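Hypothetical protein Rv1636 (Mycobacterium tuberculosis, PDB 1TQ8) is of unknown function but belongs to the universal stress protein A family, whose members commonly serve in stress responses, some by binding nucleotides. Local coordinates at residues Ile82-Asp85 / Ala86-Ala90; Val104-Pro107 / Val108-Leu111; Val112-Ala115 / Asp116-Ala120. One frame throughout, in Å; residues are numbered along the deposited sequence.

Contact 1 of 3, residues Ile82-Asp85 / Ala86-Ala90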
ATOM      1  N   ILE A  82      -4.708   3.658  28.643  1.00 38.56           N
ATOM      2  CA  ILE A  82      -3.818   3.106  27.637  1.00 36.93           C
ATOM      3  C   ILE A  82      -2.647   4.068  27.452  1.00 35.04           C
ATOM      4  O   ILE A  82      -1.500   3.649  27.375  1.00 36.91           O
ATOM      5  CB  ILE A  82      -4.551   2.945  26.283  1.00 39.49           C
ATOM      6  CG1 ILE A  82      -5.561   1.800  26.377  1.00 41.06           C
ATOM      7  CG2 ILE A  82      -3.547   2.709  25.153  1.00 37.44           C
ATOM      8  CD1 ILE A  82      -6.471   1.692  25.176  1.00 39.98           C
ATOM      9  N   LEU A  83      -2.926   5.360  27.386  1.00 32.10           N
ATOM     10  CA  LEU A  83      -1.844   6.312  27.207  1.00 33.09           C
ATOM     11  C   LEU A  83      -0.927   6.294  28.418  1.00 33.55           C
ATOM     12  O   LEU A  83       0.298   6.274  28.280  1.00 31.79           O
ATOM     13  CB  LEU A  83      -2.397   7.718  26.964  1.00 30.25           C
ATOM     14  CG  LEU A  83      -3.053   7.892  25.591  1.00 31.53           C
ATOM     15  CD1 LEU A  83      -3.687   9.263  25.506  1.00 32.34           C
ATOM     16  CD2 LEU A  83      -2.016   7.714  24.471  1.00 29.97           C
ATOM     17  N   HIS A  84      -1.528   6.281  29.604  1.00 35.34           N
ATOM     18  CA  HIS A  84      -0.764   6.255  30.852  1.00 36.89           C
ATOM     19  C   HIS A  84       0.163   5.032  30.885  1.00 35.27           C
ATOM     20  O   HIS A  84       1.357   5.150  31.162  1.00 34.58           O
ATOM     21  CB  HIS A  84      -1.720   6.220  32.054  1.00 38.31           C
ATOM     22  CG  HIS A  84      -1.030   6.003  33.362  1.00 42.78           C
ATOM     23  ND1 HIS A  84      -0.360   7.006  34.028  1.00 44.81           N
ATOM     24  CD2 HIS A  84      -0.872   4.884  34.108  1.00 42.93           C
ATOM     25  CE1 HIS A  84       0.180   6.516  35.129  1.00 44.11           C
ATOM     26  NE2 HIS A  84      -0.115   5.229  35.201  1.00 44.62           N
ATOM     27  N   ASP A  85      -0.385   3.860  30.593  1.00 34.38           N
ATOM     28  CA  ASP A  85       0.427   2.661  30.602  1.00 35.86           C
ATOM     29  C   ASP A  85       1.533   2.739  29.557  1.00 38.91           C
ATOM     30  O   ASP A  85       2.669   2.333  29.819  1.00 40.25           O
ATOM     31  CB  ASP A  85      -0.434   1.428  30.364  1.00 36.51           C
ATOM     32  CG  ASP A  85      -1.442   1.202  31.476  1.00 40.87           C
ATOM     33  OD1 ASP A  85      -1.251   1.760  32.586  1.00 40.63           O
ATOM     34  OD2 ASP A  85      -2.422   0.456  31.246  1.00 41.66           O
ATOM     35  N   ALA A  86       1.223   3.266  28.376  1.00 39.04           N
ATOM     36  CA  ALA A  86       2.243   3.375  27.339  1.00 38.76           C
ATOM     37  C   ALA A  86       3.360   4.274  27.837  1.00 38.17           C
ATOM     38  O   ALA A  86       4.530   4.022  27.592  1.00 37.58           O
ATOM     39  CB  ALA A  86       1.641   3.949  26.053  1.00 35.88           C
ATOM     40  N   LYS A  87       2.985   5.335  28.529  1.00 40.80           N
ATOM     41  CA  LYS A  87       3.960   6.266  29.054  1.00 42.50           C
ATOM     42  C   LYS A  87       4.832   5.548  30.085  1.00 44.23           C
ATOM     43  O   LYS A  87       6.045   5.750  30.123  1.00 42.52           O
ATOM     44  CB  LYS A  87       3.229   7.452  29.674  1.00 42.71           C
ATOM     45  CG  LYS A  87       4.089   8.619  30.074  1.00 47.47           C
ATOM     46  CD  LYS A  87       3.202   9.811  30.408  1.00 49.98           C
ATOM     47  CE  LYS A  87       3.975  10.919  31.110  1.00 49.94           C
ATOM     48  NZ  LYS A  87       3.075  12.024  31.545  1.00 49.80           N
ATOM     49  N   GLU A  88       4.224   4.692  30.903  1.00 47.30           N
ATOM     50  CA  GLU A  88       4.988   3.960  31.916  1.00 51.77           C
ATOM     51  C   GLU A  88       5.979   3.013  31.270  1.00 51.80           C
ATOM     52  O   GLU A  88       7.123   2.900  31.709  1.00 53.46           O
ATOM     53  CB  GLU A  88       4.063   3.166  32.849  1.00 54.77           C
ATOM     54  CG  GLU A  88       3.179   4.039  33.731  1.00 61.53           C
ATOM     55  CD  GLU A  88       3.948   4.751  34.847  1.00 65.33           C
ATOM     56  OE1 GLU A  88       5.021   5.341  34.571  1.00 66.78           O
ATOM     57  OE2 GLU A  88       3.467   4.732  36.005  1.00 66.67           O
ATOM     58  N   ARG A  89       5.548   2.331  30.219  1.00 51.58           N
ATOM     59  CA  ARG A  89       6.442   1.405  29.556  1.00 51.06           C
ATOM     60  C   ARG A  89       7.560   2.147  28.833  1.00 48.94           C
ATOM     61  O   ARG A  89       8.694   1.679  28.798  1.00 49.40           O
ATOM     62  CB  ARG A  89       5.662   0.515  28.591  1.00 54.17           C
ATOM     63  CG  ARG A  89       6.513  -0.561  27.958  1.00 59.59           C
ATOM     64  CD  ARG A  89       5.698  -1.785  27.630  1.00 62.40           C
ATOM     65  NE  ARG A  89       6.548  -2.849  27.110  1.00 67.02           N
ATOM     66  CZ  ARG A  89       6.130  -4.088  26.874  1.00 68.98           C
ATOM     67  NH1 ARG A  89       4.867  -4.424  27.115  1.00 69.07           N
ATOM     68  NH2 ARG A  89       6.973  -4.990  26.392  1.00 70.98           N
ATOM     69  N   ALA A  90       7.258   3.308  28.265  1.00 47.21           N
ATOM     70  CA  ALA A  90       8.298   4.069  27.576  1.00 48.53           C
ATOM     71  C   ALA A  90       9.429   4.388  28.559  1.00 49.23           C
ATOM     72  O   ALA A  90      10.607   4.190  28.246  1.00 48.47           O
ATOM     73  CB  ALA A  90       7.728   5.363  26.983  1.00 44.73           C
TER
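His84 and Glu88 meet one helical turn apart, the methylene CG of Glu88 lying over one face of the imidazole, 4.1 Å from the ring centroid. This is a CH-pi contact displaced toward the ring's rim. The His84 side chain has CG opposite the backbone N (chi1 172°), which sets the ring alongside Glu88, while Glu88 bends at chi2 so that its carboxylate rises next to the ring, the two planes 59° apart. His84 NE2 and Glu88 OE2 remain 3.7 Å apart, close enough for electrostatic attraction if the histidine is protonated.

The backbone polar atoms are paired in the i to i+4 pattern of an alpha-helix. Ala86 N donates to Ile82 O, Lys87 N to Leu83 O, Glu88 N to His84 O and Arg89 N to Asp85 O, each at 2.9 Å. Small Ala86 and branched Leu83 suit the buried side, packing on Ile49 and on Pro102 of the sheet. Arg89 extends away to a salt bridge with Asp35. The chemistry thus implies an amphipathic helix whose backbone bonds supply the regular hold, with the imidazole-carboxylate pair adding a modest, probably pH-sensitive term.

Contact 2 of 3, residues Val104-Pro107 / Val108-Leu111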
ATOM      1  N   VAL A 104      -7.649  12.426  17.308  1.00 28.24           N
ATOM      2  CA  VAL A 104      -9.062  12.533  17.040  1.00 28.21           C
ATOM      3  C   VAL A 104      -9.424  12.652  15.553  1.00 28.96           C
ATOM      4  O   VAL A 104      -8.702  13.278  14.776  1.00 28.59           O
ATOM      5  CB  VAL A 104      -9.576  13.739  17.844  1.00 30.13           C
ATOM      6  CG1 VAL A 104     -10.738  14.363  17.176  1.00 33.20           C
ATOM      7  CG2 VAL A 104      -9.908  13.300  19.257  1.00 28.74           C
ATOM      8  N   GLY A 105     -10.545  12.051  15.166  1.00 28.69           N
ATOM      9  CA  GLY A 105     -10.980  12.110  13.778  1.00 28.09           C
ATOM     10  C   GLY A 105     -10.217  11.152  12.881  1.00 28.09           C
ATOM     11  O   GLY A 105      -9.703  10.132  13.345  1.00 27.41           O
ATOM     12  N   ALA A 106     -10.153  11.460  11.591  1.00 25.86           N
ATOM     13  CA  ALA A 106      -9.423  10.601  10.676  1.00 26.05           C
ATOM     14  C   ALA A 106      -7.984  10.588  11.210  1.00 27.12           C
ATOM     15  O   ALA A 106      -7.294  11.609  11.224  1.00 28.69           O
ATOM     16  CB  ALA A 106      -9.493  11.156   9.261  1.00 21.05           C
ATOM     17  N   PRO A 107      -7.530   9.421  11.669  1.00 28.40           N
ATOM     18  CA  PRO A 107      -6.212   9.157  12.241  1.00 28.81           C
ATOM     19  C   PRO A 107      -4.975   9.590  11.481  1.00 31.15           C
ATOM     20  O   PRO A 107      -4.096  10.238  12.054  1.00 33.03           O
ATOM     21  CB  PRO A 107      -6.252   7.655  12.508  1.00 28.54           C
ATOM     22  CG  PRO A 107      -7.233   7.155  11.496  1.00 30.28           C
ATOM     23  CD  PRO A 107      -8.304   8.174  11.549  1.00 28.48           C
ATOM     24  N   VAL A 108      -4.886   9.251  10.202  1.00 30.19           N
ATOM     25  CA  VAL A 108      -3.698   9.640   9.467  1.00 29.17           C
ATOM     26  C   VAL A 108      -3.596  11.150   9.308  1.00 30.08           C
ATOM     27  O   VAL A 108      -2.511  11.726   9.467  1.00 31.38           O
ATOM     28  CB  VAL A 108      -3.616   8.912   8.095  1.00 30.03           C
ATOM     29  CG1 VAL A 108      -2.610   9.607   7.169  1.00 28.12           C
ATOM     30  CG2 VAL A 108      -3.170   7.479   8.324  1.00 27.12           C
ATOM     31  N   ASP A 109      -4.712  11.809   9.024  1.00 29.03           N
ATOM     32  CA  ASP A 109      -4.665  13.262   8.878  1.00 30.85           C
ATOM     33  C   ASP A 109      -4.255  13.908  10.206  1.00 28.21           C
ATOM     34  O   ASP A 109      -3.506  14.888  10.226  1.00 24.89           O
ATOM     35  CB  ASP A 109      -6.023  13.816   8.422  1.00 34.73           C
ATOM     36  CG  ASP A 109      -6.248  13.661   6.928  1.00 38.91           C
ATOM     37  OD1 ASP A 109      -7.416  13.791   6.493  1.00 41.38           O
ATOM     38  OD2 ASP A 109      -5.261  13.427   6.194  1.00 39.51           O
ATOM     39  N   ALA A 110      -4.758  13.366  11.312  1.00 27.65           N
ATOM     40  CA  ALA A 110      -4.411  13.906  12.626  1.00 28.74           C
ATOM     41  C   ALA A 110      -2.913  13.681  12.867  1.00 29.39           C
ATOM     42  O   ALA A 110      -2.222  14.571  13.365  1.00 29.38           O
ATOM     43  CB  ALA A 110      -5.226  13.224  13.722  1.00 24.46           C
ATOM     44  N   LEU A 111      -2.412  12.503  12.489  1.00 27.99           N
ATOM     45  CA  LEU A 111      -0.997  12.202  12.682  1.00 28.85           C
ATOM     46  C   LEU A 111      -0.098  13.144  11.864  1.00 29.61           C
ATOM     47  O   LEU A 111       0.927  13.616  12.355  1.00 30.90           O
ATOM     48  CB  LEU A 111      -0.705  10.740  12.331  1.00 27.35           C
ATOM     49  CG  LEU A 111       0.724  10.254  12.592  1.00 31.42           C
ATOM     50  CD1 LEU A 111       1.009  10.335  14.085  1.00 30.30           C
ATOM     51  CD2 LEU A 111       0.913   8.808  12.081  1.00 29.67           C
TER
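Ala106 and Ala110 are joined through the backbone as the chain turns into helix 107-117. Two hydrogen bonds make this first turn. Ala110 N donates to Ala106 O at 3.1 Å, and Leu111 N donates to Pro107 O at 2.9 Å. Ala106 occupies the N-cap position, where its carbonyl accepts the first i to i+4 bond. Pro107 follows as the first helical residue, a place that suits proline: its ring nitrogen carries no hydrogen, but an amide there would have no preceding turn to bond to, and the ring already restrains phi to a helical value. Just ahead of the cap, Gly105 has a positive phi (78°), which glycine adopts easily.

The van der Waals contacts are between side-chain carbons and backbone carbonyl oxygens. The methyl of Ala110 points back toward the incoming loop and lies 3.6 Å from Val104 O, a short approach that the small alanine methyl allows. Leu111 CB passes 3.4 Å from Pro107 O. Beyond the turn, Leu111 packs on Ile133 of the second subunit, and Pro107 and Val108 pack against Arg136 of that same neighbouring subunit.

Charge enters through Asp109, whose OD2 forms a salt bridge with Arg148 of the third subunit. Its negative charge in the first turn probably also interacts favourably with the helix N-terminus. The loop carries strand 97-103 into helix 107-117, a beta-alpha connection of the parallel alpha/beta fold of the universal stress proteins.

Contact 3 of 3, residues Val112-Ala115 / Asp116-Ala120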
ATOM      1  N   VAL A 112      -0.483  13.429  10.625  1.00 29.14           N
ATOM      2  CA  VAL A 112       0.301  14.327   9.786  1.00 26.61           C
ATOM      3  C   VAL A 112       0.325  15.706  10.448  1.00 28.18           C
ATOM      4  O   VAL A 112       1.354  16.388  10.467  1.00 26.51           O
ATOM      5  CB  VAL A 112      -0.325  14.432   8.363  1.00 26.11           C
ATOM      6  CG1 VAL A 112       0.289  15.585   7.576  1.00 20.46           C
ATOM      7  CG2 VAL A 112      -0.114  13.123   7.617  1.00 26.65           C
ATOM      8  N   ASN A 113      -0.820  16.104  10.995  1.00 29.23           N
ATOM      9  CA  ASN A 113      -0.951  17.399  11.653  1.00 30.21           C
ATOM     10  C   ASN A 113      -0.049  17.460  12.886  1.00 30.12           C
ATOM     11  O   ASN A 113       0.625  18.460  13.131  1.00 28.41           O
ATOM     12  CB  ASN A 113      -2.408  17.642  12.067  1.00 31.23           C
ATOM     13  CG  ASN A 113      -2.630  19.046  12.614  1.00 34.41           C
ATOM     14  OD1 ASN A 113      -2.595  20.029  11.871  1.00 38.03           O
ATOM     15  ND2 ASN A 113      -2.842  19.146  13.919  1.00 33.83           N
ATOM     16  N   LEU A 114      -0.044  16.382  13.658  1.00 30.24           N
ATOM     17  CA  LEU A 114       0.772  16.321  14.856  1.00 31.93           C
ATOM     18  C   LEU A 114       2.253  16.402  14.486  1.00 33.55           C
ATOM     19  O   LEU A 114       3.006  17.153  15.103  1.00 33.88           O
ATOM     20  CB  LEU A 114       0.468  15.032  15.619  1.00 31.76           C
ATOM     21  CG  LEU A 114       1.318  14.683  16.843  1.00 32.95           C
ATOM     22  CD1 LEU A 114       1.378  15.858  17.787  1.00 34.33           C
ATOM     23  CD2 LEU A 114       0.723  13.461  17.519  1.00 28.74           C
ATOM     24  N   ALA A 115       2.656  15.647  13.464  1.00 33.83           N
ATOM     25  CA  ALA A 115       4.041  15.644  13.011  1.00 34.60           C
ATOM     26  C   ALA A 115       4.460  17.037  12.592  1.00 35.20           C
ATOM     27  O   ALA A 115       5.583  17.463  12.842  1.00 37.21           O
ATOM     28  CB  ALA A 115       4.211  14.687  11.844  1.00 34.65           C
ATOM     29  N   ASP A 116       3.552  17.749  11.947  1.00 36.44           N
ATOM     30  CA  ASP A 116       3.852  19.100  11.507  1.00 39.96           C
ATOM     31  C   ASP A 116       3.900  20.040  12.708  1.00 41.16           C
ATOM     32  O   ASP A 116       4.794  20.874  12.815  1.00 41.42           O
ATOM     33  CB  ASP A 116       2.785  19.588  10.522  1.00 41.94           C
ATOM     34  CG  ASP A 116       2.726  18.751   9.244  1.00 49.04           C
ATOM     35  OD1 ASP A 116       1.770  18.949   8.451  1.00 50.46           O
ATOM     36  OD2 ASP A 116       3.628  17.903   9.019  1.00 49.37           O
ATOM     37  N   GLU A 117       2.937  19.894  13.613  1.00 42.57           N
ATOM     38  CA  GLU A 117       2.845  20.749  14.788  1.00 43.87           C
ATOM     39  C   GLU A 117       4.007  20.568  15.772  1.00 43.69           C
ATOM     40  O   GLU A 117       4.445  21.525  16.404  1.00 42.84           O
ATOM     41  CB  GLU A 117       1.512  20.489  15.490  1.00 45.46           C
ATOM     42  CG  GLU A 117       0.884  21.724  16.096  1.00 52.49           C
ATOM     43  CD  GLU A 117       0.597  22.812  15.072  1.00 54.45           C
ATOM     44  OE1 GLU A 117      -0.275  22.600  14.201  1.00 56.15           O
ATOM     45  OE2 GLU A 117       1.249  23.877  15.138  1.00 56.90           O
ATOM     46  N   GLU A 118       4.507  19.344  15.893  1.00 42.86           N
ATOM     47  CA  GLU A 118       5.605  19.051  16.802  1.00 43.01           C
ATOM     48  C   GLU A 118       6.930  18.899  16.055  1.00 42.13           C
ATOM     49  O   GLU A 118       7.952  18.560  16.647  1.00 39.65           O
ATOM     50  CB  GLU A 118       5.292  17.774  17.584  1.00 44.65           C
ATOM     51  CG  GLU A 118       4.259  17.956  18.697  1.00 50.40           C
ATOM     52  CD  GLU A 118       4.890  18.429  20.005  1.00 53.54           C
ATOM     53  OE1 GLU A 118       4.149  18.827  20.932  1.00 55.75           O
ATOM     54  OE2 GLU A 118       6.134  18.394  20.110  1.00 54.47           O
ATOM     55  N   LYS A 119       6.910  19.143  14.749  1.00 41.31           N
ATOM     56  CA  LYS A 119       8.124  19.024  13.952  1.00 41.94           C
ATOM     57  C   LYS A 119       8.805  17.664  14.144  1.00 40.06           C
ATOM     58  O   LYS A 119      10.023  17.587  14.309  1.00 39.74           O
ATOM     59  CB  LYS A 119       9.083  20.166  14.313  1.00 44.09           C
ATOM     60  CG  LYS A 119       8.600  21.527  13.802  1.00 49.98           C
ATOM     61  CD  LYS A 119       9.215  22.702  14.552  1.00 54.01           C
ATOM     62  CE  LYS A 119       8.686  22.786  15.980  1.00 58.58           C
ATOM     63  NZ  LYS A 119       9.268  23.944  16.730  1.00 61.62           N
ATOM     64  N   ALA A 120       8.012  16.595  14.112  1.00 36.68           N
ATOM     65  CA  ALA A 120       8.532  15.234  14.268  1.00 35.22           C
ATOM     66  C   ALA A 120       9.529  14.884  13.160  1.00 34.83           C
ATOM     67  O   ALA A 120       9.523  15.503  12.094  1.00 32.81           O
ATOM     68  CB  ALA A 120       7.370  14.225  14.246  1.00 32.47           C
TER
HETATM   69  O   HOH W   1       8.326  17.424  10.800  1.00 36.64           O
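Leu114 and Glu118 run side by side and point the same way, with Leu114 CD1 lying 3.7 Å from Glu118 CG. Contact is therefore made by the aliphatic part of the glutamate, which bends at chi2 (-86°) and sends its carboxylate to salt bridges with Arg101 and Lys46. Leu114 is buried against Val21, while the charge of Glu118 is paired by these residues of the sheet.

Val112 and Asp116 are likewise aligned, and Val112 CG1 comes 3.8 Å from Asp116 OD1. Placing CG of Asp116 anti to its own carbonyl carbon (chi1 -62°) brings the carboxylate back over the preceding turn, near Val112 O. Both groups are acceptors, so the aspartate gains no bond there; Val112 O instead receives Asp116 N. Asn113 and Glu117 also lie alongside each other, their amide and carboxylate planes turned 56° apart.

A Schellman motif closes helix 107-117 at this point. Lys119 is its C-prime residue, with a positive phi. Ala120 N returns to Ala115 O at 2.9 Å, in the carbonyl plane and on a lone pair, while Lys119 N makes a weak 3.3 Å bond to Asp116 O.

The reversal also turns Ala120 back on Ala115, and their CB methyls meet at 4.0 Å. Small side chains suit this close return: Ala120 also touches Val21, whereas Ala115 packs on Ala149 of the third subunit. A water lies 2.6 Å from Ala120 O, in hydrogen-bonding position, and at a longer, weak 3.4 Å from Ala115 O.

How the contacts relate
Contact 1 comes first along the chain, on helix 79-91; strand 97-103 then leads to contact 2 at the start of helix 107-117, and contact 3 finishes that helix before strand 122-126. Contacts 2 and 3 adjoin in sequence, their centres about 11 Å apart, whereas the centre of contact 1 lies about 20 Å from that of contact 2 and about 21 Å from that of contact 3. Helix 79-91 packs on strands 97-103 and 46-52, and helix 107-117 on strands 97-103 and 19-23 of the same parallel sheet. No other chain touches contact 1, while contacts 2 and 3 both meet the third subunit, making helix 107-117 part of the tetramer interface.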